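Local coordinates for protein eukaryotic translation initiation factor 4E type 5 (Leishmania major, PDB 7KCJ) that probably binds the 7-methylguanosine cap of messenger RNA and acts as a factor in the initiation of translation, at residues D16-S21 with F80-K85; I101-P106 with I153-W158. All blocks are in the same frame, centred on the assembly; numbering follows the deposited sequence.

Interaction 1. Residues D16-S21 with F80-K85; sequences DKWFVS and FARNNK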
loop_
_atom_site.group_PDB
_atom_site.type_symbol
_atom_site.label_atom_id
_atom_site.label_comp_id
_atom_site.label_asym_id
_atom_site.label_seq_id
_atom_site.Cartn_x
_atom_site.Cartn_y
_atom_site.Cartn_z
ATOM N N ASP A 16 13.111 5.510 8.737
ATOM C CA ASP A 16 13.967 4.585 7.962
ATOM C C ASP A 16 13.835 4.871 6.422
ATOM O O ASP A 16 13.363 5.942 6.070
ATOM C CB ASP A 16 13.603 3.127 8.325
ATOM C CG ASP A 16 13.606 2.836 9.808
ATOM O OD1 ASP A 16 14.685 2.910 10.422
ATOM O OD2 ASP A 16 12.536 2.514 10.346
ATOM N N LYS A 17 14.170 3.943 5.534
ATOM C CA LYS A 17 13.973 4.147 4.092
ATOM C C LYS A 17 13.003 3.097 3.565
ATOM O O LYS A 17 12.876 2.015 4.141
ATOM C CB LYS A 17 15.302 4.135 3.319
ATOM C CG LYS A 17 16.253 3.027 3.775
ATOM C CD LYS A 17 17.489 2.899 2.904
ATOM C CE LYS A 17 18.331 1.714 3.317
ATOM N NZ LYS A 17 19.399 1.423 2.323
ATOM N N TRP A 18 12.312 3.417 2.474
ATOM C CA TRP A 18 11.340 2.524 1.863
ATOM C C TRP A 18 11.708 2.338 0.398
ATOM O O TRP A 18 12.019 3.319 -0.272
ATOM C CB TRP A 18 9.922 3.141 1.986
ATOM C CG TRP A 18 9.502 3.369 3.417
ATOM C CD1 TRP A 18 9.966 4.332 4.269
ATOM C CD2 TRP A 18 8.549 2.594 4.167
ATOM N NE1 TRP A 18 9.363 4.203 5.504
ATOM C CE2 TRP A 18 8.513 3.124 5.475
ATOM C CE3 TRP A 18 7.705 1.528 3.851
ATOM C CZ2 TRP A 18 7.673 2.607 6.467
ATOM C CZ3 TRP A 18 6.897 0.995 4.846
ATOM C CH2 TRP A 18 6.881 1.539 6.130
ATOM N N PHE A 19 11.704 1.097 -0.099
ATOM C CA PHE A 19 11.976 0.845 -1.508
ATOM C C PHE A 19 10.664 0.776 -2.283
ATOM O O PHE A 19 9.736 0.074 -1.883
ATOM C CB PHE A 19 12.789 -0.432 -1.725
ATOM C CG PHE A 19 13.408 -0.482 -3.098
ATOM C CD1 PHE A 19 14.588 0.185 -3.367
ATOM C CD2 PHE A 19 12.791 -1.165 -4.133
ATOM C CE1 PHE A 19 15.153 0.156 -4.642
ATOM C CE2 PHE A 19 13.357 -1.193 -5.403
ATOM C CZ PHE A 19 14.527 -0.531 -5.651
ATOM N N VAL A 20 10.596 1.496 -3.398
ATOM C CA VAL A 20 9.393 1.569 -4.220
ATOM C C VAL A 20 9.578 0.724 -5.479
ATOM O O VAL A 20 10.622 0.791 -6.131
ATOM C CB VAL A 20 9.034 3.034 -4.584
ATOM C CG1 VAL A 20 7.647 3.116 -5.204
ATOM C CG2 VAL A 20 9.120 3.953 -3.364
ATOM N N SER A 21 8.587 -0.090 -5.799
ATOM C CA SER A 21 8.620 -0.919 -6.996
ATOM C C SER A 21 7.221 -1.050 -7.590
ATOM O O SER A 21 6.218 -0.898 -6.889
ATOM C CB SER A 21 9.232 -2.281 -6.705
ATOM O OG SER A 21 8.419 -2.942 -5.760
ATOM N N PHE A 80 5.619 -0.473 -1.493
ATOM C CA PHE A 80 6.564 0.269 -0.658
ATOM C C PHE A 80 6.998 -0.681 0.456
ATOM O O PHE A 80 6.145 -1.141 1.230
ATOM C CB PHE A 80 5.914 1.518 -0.028
ATOM C CG PHE A 80 5.364 2.520 -1.015
ATOM C CD1 PHE A 80 4.146 2.309 -1.635
ATOM C CD2 PHE A 80 6.060 3.680 -1.309
ATOM C CE1 PHE A 80 3.647 3.228 -2.541
ATOM C CE2 PHE A 80 5.563 4.591 -2.222
ATOM C CZ PHE A 80 4.357 4.369 -2.822
ATOM N N ALA A 81 8.307 -0.970 0.561
ATOM C CA ALA A 81 8.780 -1.864 1.616
ATOM C C ALA A 81 9.867 -1.207 2.429
ATOM O O ALA A 81 10.869 -0.776 1.862
ATOM C CB ALA A 81 9.288 -3.178 1.040
ATOM N N ARG A 82 9.699 -1.169 3.751
ATOM C CA ARG A 82 10.703 -0.575 4.608
ATOM C C ARG A 82 11.971 -1.441 4.665
ATOM O O ARG A 82 11.892 -2.626 4.987
ATOM C CB ARG A 82 10.114 -0.314 6.004
ATOM C CG ARG A 82 11.026 0.537 6.875
ATOM C CD ARG A 82 10.457 0.714 8.264
ATOM N NE ARG A 82 10.260 -0.567 8.947
ATOM C CZ ARG A 82 11.205 -1.205 9.633
ATOM N NH1 ARG A 82 12.421 -0.685 9.743
ATOM N NH2 ARG A 82 10.935 -2.362 10.226
ATOM N N ASN A 83 13.131 -0.851 4.308
ATOM C CA ASN A 83 14.460 -1.481 4.321
ATOM C C ASN A 83 14.603 -2.746 3.468
ATOM O O ASN A 83 15.498 -3.546 3.749
ATOM C CB ASN A 83 14.893 -1.805 5.763
ATOM C CG ASN A 83 15.284 -0.646 6.627
ATOM O OD1 ASN A 83 15.258 -0.740 7.860
ATOM N ND2 ASN A 83 15.687 0.466 6.034
ATOM N N ASN A 84 13.773 -2.932 2.434
ATOM C CA ASN A 84 13.865 -4.153 1.633
ATOM C C ASN A 84 13.648 -3.855 0.165
ATOM O O ASN A 84 12.558 -3.407 -0.211
ATOM C CB ASN A 84 12.864 -5.184 2.142
ATOM C CG ASN A 84 12.988 -6.539 1.480
ATOM O OD1 ASN A 84 13.954 -6.825 0.765
ATOM N ND2 ASN A 84 12.011 -7.404 1.705
ATOM N N LYS A 85 14.687 -4.071 -0.668
ATOM C CA LYS A 85 14.542 -3.814 -2.093
ATOM C C LYS A 85 14.097 -5.040 -2.897
ATOM O O LYS A 85 13.923 -4.920 -4.111
ATOM C CB LYS A 85 15.793 -3.160 -2.699
ATOM C CG LYS A 85 17.011 -4.046 -2.842
ATOM C CD LYS A 85 18.080 -3.306 -3.667
ATOM C CE LYS A 85 18.728 -2.175 -2.892
ATOM N NZ LYS A 85 19.604 -1.310 -3.748
#

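Interaction 2. Residues I101-P106 with I153-W158; sequences INLLKP and IRVEVW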
loop_
_atom_site.group_PDB
_atom_site.type_symbol
_atom_site.label_atom_id
_atom_site.label_comp_id
_atom_site.label_asym_id
_atom_site.label_seq_id
_atom_site.Cartn_x
_atom_site.Cartn_y
_atom_site.Cartn_z
ATOM N N ILE A 101 -7.915 -1.234 2.953
ATOM C CA ILE A 101 -8.711 -0.014 2.887
ATOM C C ILE A 101 -9.109 0.197 1.430
ATOM O O ILE A 101 -8.235 0.452 0.595
ATOM C CB ILE A 101 -7.893 1.193 3.407
ATOM C CG1 ILE A 101 -7.396 0.958 4.840
ATOM C CG2 ILE A 101 -8.700 2.480 3.334
ATOM C CD1 ILE A 101 -6.121 1.535 5.099
ATOM N N ASN A 102 -10.405 0.095 1.114
ATOM C CA ASN A 102 -10.882 0.361 -0.252
ATOM C C ASN A 102 -11.371 1.796 -0.348
ATOM O O ASN A 102 -12.172 2.215 0.478
ATOM C CB ASN A 102 -11.998 -0.585 -0.645
ATOM C CG ASN A 102 -11.518 -2.010 -0.752
ATOM O OD1 ASN A 102 -10.934 -2.402 -1.765
ATOM N ND2 ASN A 102 -11.745 -2.803 0.283
ATOM N N LEU A 103 -10.860 2.562 -1.314
ATOM C CA LEU A 103 -11.213 3.969 -1.470
ATOM C C LEU A 103 -11.959 4.063 -2.786
ATOM O O LEU A 103 -11.361 3.827 -3.828
ATOM C CB LEU A 103 -9.930 4.821 -1.498
ATOM C CG LEU A 103 -9.026 4.675 -0.293
ATOM C CD1 LEU A 103 -7.673 5.382 -0.511
ATOM C CD2 LEU A 103 -9.744 5.159 0.998
ATOM N N LEU A 104 -13.264 4.347 -2.744
ATOM C CA LEU A 104 -14.106 4.333 -3.932
ATOM C C LEU A 104 -14.019 5.538 -4.868
ATOM O O LEU A 104 -14.066 5.344 -6.077
ATOM C CB LEU A 104 -15.594 4.134 -3.544
ATOM C CG LEU A 104 -16.005 2.910 -2.703
ATOM C CD1 LEU A 104 -17.497 2.698 -2.770
ATOM C CD2 LEU A 104 -15.350 1.643 -3.180
ATOM N N LYS A 105 -14.001 6.769 -4.344
ATOM C CA LYS A 105 -14.071 7.955 -5.207
ATOM C C LYS A 105 -13.505 9.226 -4.566
ATOM O O LYS A 105 -13.374 9.277 -3.351
ATOM C CB LYS A 105 -15.555 8.182 -5.561
ATOM C CG LYS A 105 -16.433 8.388 -4.340
ATOM C CD LYS A 105 -17.881 8.586 -4.724
ATOM C CE LYS A 105 -18.798 8.369 -3.551
ATOM N NZ LYS A 105 -20.220 8.601 -3.903
ATOM N N PRO A 106 -13.177 10.277 -5.348
ATOM C CA PRO A 106 -12.706 11.524 -4.725
ATOM C C PRO A 106 -13.804 12.191 -3.913
ATOM O O PRO A 106 -14.993 12.027 -4.211
ATOM C CB PRO A 106 -12.334 12.399 -5.924
ATOM C CG PRO A 106 -13.161 11.875 -7.054
ATOM C CD PRO A 106 -13.247 10.399 -6.822
ATOM N N ILE A 153 -9.445 2.539 -5.719
ATOM C CA ILE A 153 -8.161 1.919 -5.402
ATOM C C ILE A 153 -8.263 1.122 -4.084
ATOM O O ILE A 153 -9.180 1.318 -3.291
ATOM C CB ILE A 153 -6.984 2.939 -5.359
ATOM C CG1 ILE A 153 -7.104 3.912 -4.156
ATOM C CG2 ILE A 153 -6.860 3.698 -6.665
ATOM C CD1 ILE A 153 -5.977 4.930 -4.048
ATOM N N ARG A 154 -7.311 0.205 -3.862
ATOM C CA ARG A 154 -7.224 -0.528 -2.603
ATOM C C ARG A 154 -5.844 -0.377 -2.021
ATOM O O ARG A 154 -4.869 -0.613 -2.721
ATOM C CB ARG A 154 -7.524 -2.021 -2.772
ATOM C CG ARG A 154 -7.540 -2.733 -1.405
ATOM C CD ARG A 154 -7.565 -4.236 -1.501
ATOM N NE ARG A 154 -8.678 -4.756 -2.277
ATOM C CZ ARG A 154 -8.799 -6.032 -2.639
ATOM N NH1 ARG A 154 -7.854 -6.915 -2.321
ATOM N NH2 ARG A 154 -9.848 -6.429 -3.351
ATOM N N VAL A 155 -5.753 -0.014 -0.753
ATOM C CA VAL A 155 -4.482 0.070 -0.062
ATOM C C VAL A 155 -4.419 -1.105 0.909
ATOM O O VAL A 155 -5.360 -1.344 1.670
ATOM C CB VAL A 155 -4.279 1.421 0.654
ATOM C CG1 VAL A 155 -2.882 1.487 1.286
ATOM C CG2 VAL A 155 -4.481 2.587 -0.305
ATOM N N GLU A 156 -3.361 -1.889 0.827
ATOM C CA GLU A 156 -3.152 -3.057 1.677
ATOM C C GLU A 156 -1.940 -2.768 2.564
ATOM O O GLU A 156 -0.855 -2.500 2.049
ATOM C CB GLU A 156 -2.898 -4.296 0.801
ATOM C CG GLU A 156 -2.518 -5.564 1.562
ATOM C CD GLU A 156 -2.271 -6.774 0.677
ATOM O OE1 GLU A 156 -2.396 -7.915 1.171
ATOM O OE2 GLU A 156 -1.951 -6.575 -0.519
ATOM N N VAL A 157 -2.120 -2.813 3.881
ATOM C CA VAL A 157 -1.037 -2.546 4.835
ATOM C C VAL A 157 -0.647 -3.830 5.549
ATOM O O VAL A 157 -1.519 -4.462 6.133
ATOM C CB VAL A 157 -1.492 -1.503 5.897
ATOM C CG1 VAL A 157 -0.310 -1.060 6.757
ATOM C CG2 VAL A 157 -2.195 -0.297 5.256
ATOM N N TRP A 158 0.641 -4.210 5.552
ATOM C CA TRP A 158 1.102 -5.414 6.261
ATOM C C TRP A 158 1.733 -5.024 7.570
ATOM O O TRP A 158 2.662 -4.218 7.588
ATOM C CB TRP A 158 2.109 -6.241 5.441
ATOM C CG TRP A 158 1.576 -6.868 4.176
ATOM C CD1 TRP A 158 0.291 -6.841 3.709
ATOM C CD2 TRP A 158 2.341 -7.600 3.207
ATOM N NE1 TRP A 158 0.213 -7.507 2.508
ATOM C CE2 TRP A 158 1.457 -7.987 2.180
ATOM C CE3 TRP A 158 3.686 -7.982 3.112
ATOM C CZ2 TRP A 158 1.885 -8.690 1.053
ATOM C CZ3 TRP A 158 4.092 -8.725 2.012
ATOM C CH2 TRP A 158 3.190 -9.077 1.005
#

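Interaction 1. Residues D16-S21 with F80-K85
Phe19 and Ala81 form the hydrogen-bonded pair at the middle of this antiparallel junction. The N-H of Phe19 gives a bond of 2.8 Å to Ala81 O, nearly straight at 165°, and Ala81 N returns one to Phe19 O. Two residues on, Asn83 N donates to Lys17 O at 2.9 Å, so the pairing is carried into the type II turn from Ala81 to Asn84. The same carbonyls also accept CA-H contacts from Trp18, Phe80 and Arg82. After the turn, Asn84 OD1 accepts from Glu86 N and Lys85 O from Lys49 NZ.

Arg82 divides its work. With CG anti to the backbone N (chi1 -169°), its aliphatic part lies over the indole of Trp18, and Arg82 CB sits 3.5 Å from the centroid of the Trp18 six-membered ring, almost on the ring normal. Beyond a bend at chi3 the guanidinium stands steeply to that ring. Arg82 NH1 makes a salt bridge to Asp16 OD2 at 3.3 Å whose hydrogen bond is weak and bent, with carboxylate and guanidinium planes 47° apart; NE is taken by Asp137 of strand 136-143, and NH2 is hydrogen-bonded too. Trp18 NE1 is satisfied locally by Arg15 O. On the face carrying Phe19, Lys85 CB covers the centre of the Phe19 ring, 3.6 Å from its centroid. Val20 lies alongside Phe80, and Val20 CG2 is 3.7 Å from Phe80 CD2.

Strand 17-21 fills the place between strand 48-55, whose backbone bonds Trp18 and Val20, and strand 77-82, whose far edge is paired with strand 136-143 through Phe80. Helix 108-121 touches Trp18 and Phe80 through Met121, and helix 56-64 reaches Val20 and Phe80; on the other face, Trp52 of strand 48-55 meets Phe19 edge-to-face and Lys17 by a cation-pi contact.

Interaction 2. Residues I101-P106 with I153-W158
Ile101 and Val155, and then Leu103 and Ile153, are the two hydrogen-bonded pairs of this antiparallel junction, with Asn102 and Arg154 as the non-hydrogen-bonded pair between them. Four backbone bonds result. Ile101 N to Val155 O and Val155 N to Ile101 O are both 2.9 Å and nearly straight; Leu103 N to Ile153 O and Ile153 N to Leu103 O repeat the pattern. The strands run at 161° to each other, and the regular bonding stops at Leu103, beyond which the chain turns off into Leu104 to Pro106.

The polar side-chain contact belongs to the middle pair. Arg154 extends from the backbone with CG anti to N (chi1 -175°), then bends at chi3, which brings NE beside the amide of Asn102. Arg154 NE donates to Asn102 OD1 at 3.3 Å along a bent path of 144°, and the oxygen lies near the guanidinium edge, tilted a little from its plane. The amide stands almost perpendicular to the guanidinium. Asn102 OD1 also rests on Arg154 CG at 3.4 Å, while ND2 of the same amide bonds Asn187 OD1 in strand 186-191.

The apolar contacts gather on the opposite face. Leu103 CD1 meets Ile153 CD1 at 3.9 Å and lies a little farther from Val155 CG2, and Ile101 CD1 approaches Val157 CG2 more loosely. Helix 108-121 packs onto this face, Val116 touching both Ile101 and Val155.

A curved antiparallel sheet backed by helices on one face is the eIF4E fold. Here Asn102, Arg154 and Glu156 lie on the face away from helix 108-121, and strand 97-103 joins strand 153-159 to the outermost strand, 186-191.

Overall arrangement
Both interactions are antiparallel pairings within one sheet, but they do not touch: their centres lie 20 Å apart and their nearest atoms about 7 Å. Strand 136-143 stands between them, pairing with strand 77-82 of interaction 1 and strand 153-159 of interaction 2. Helix 108-121 covers apolar side chains of both. Interaction 2 is the more buried, and its side-chain packing is of branched aliphatic groups, with one neutral-to-charged side-chain bond. Interaction 1 is only partly buried, mixes aromatic rings covered by aliphatic carbons with a salt bridge whose hydrogen bond is weak, and runs out into a turn nearer the surface, whereas the chain after 103 leaves interaction 2 without further contact.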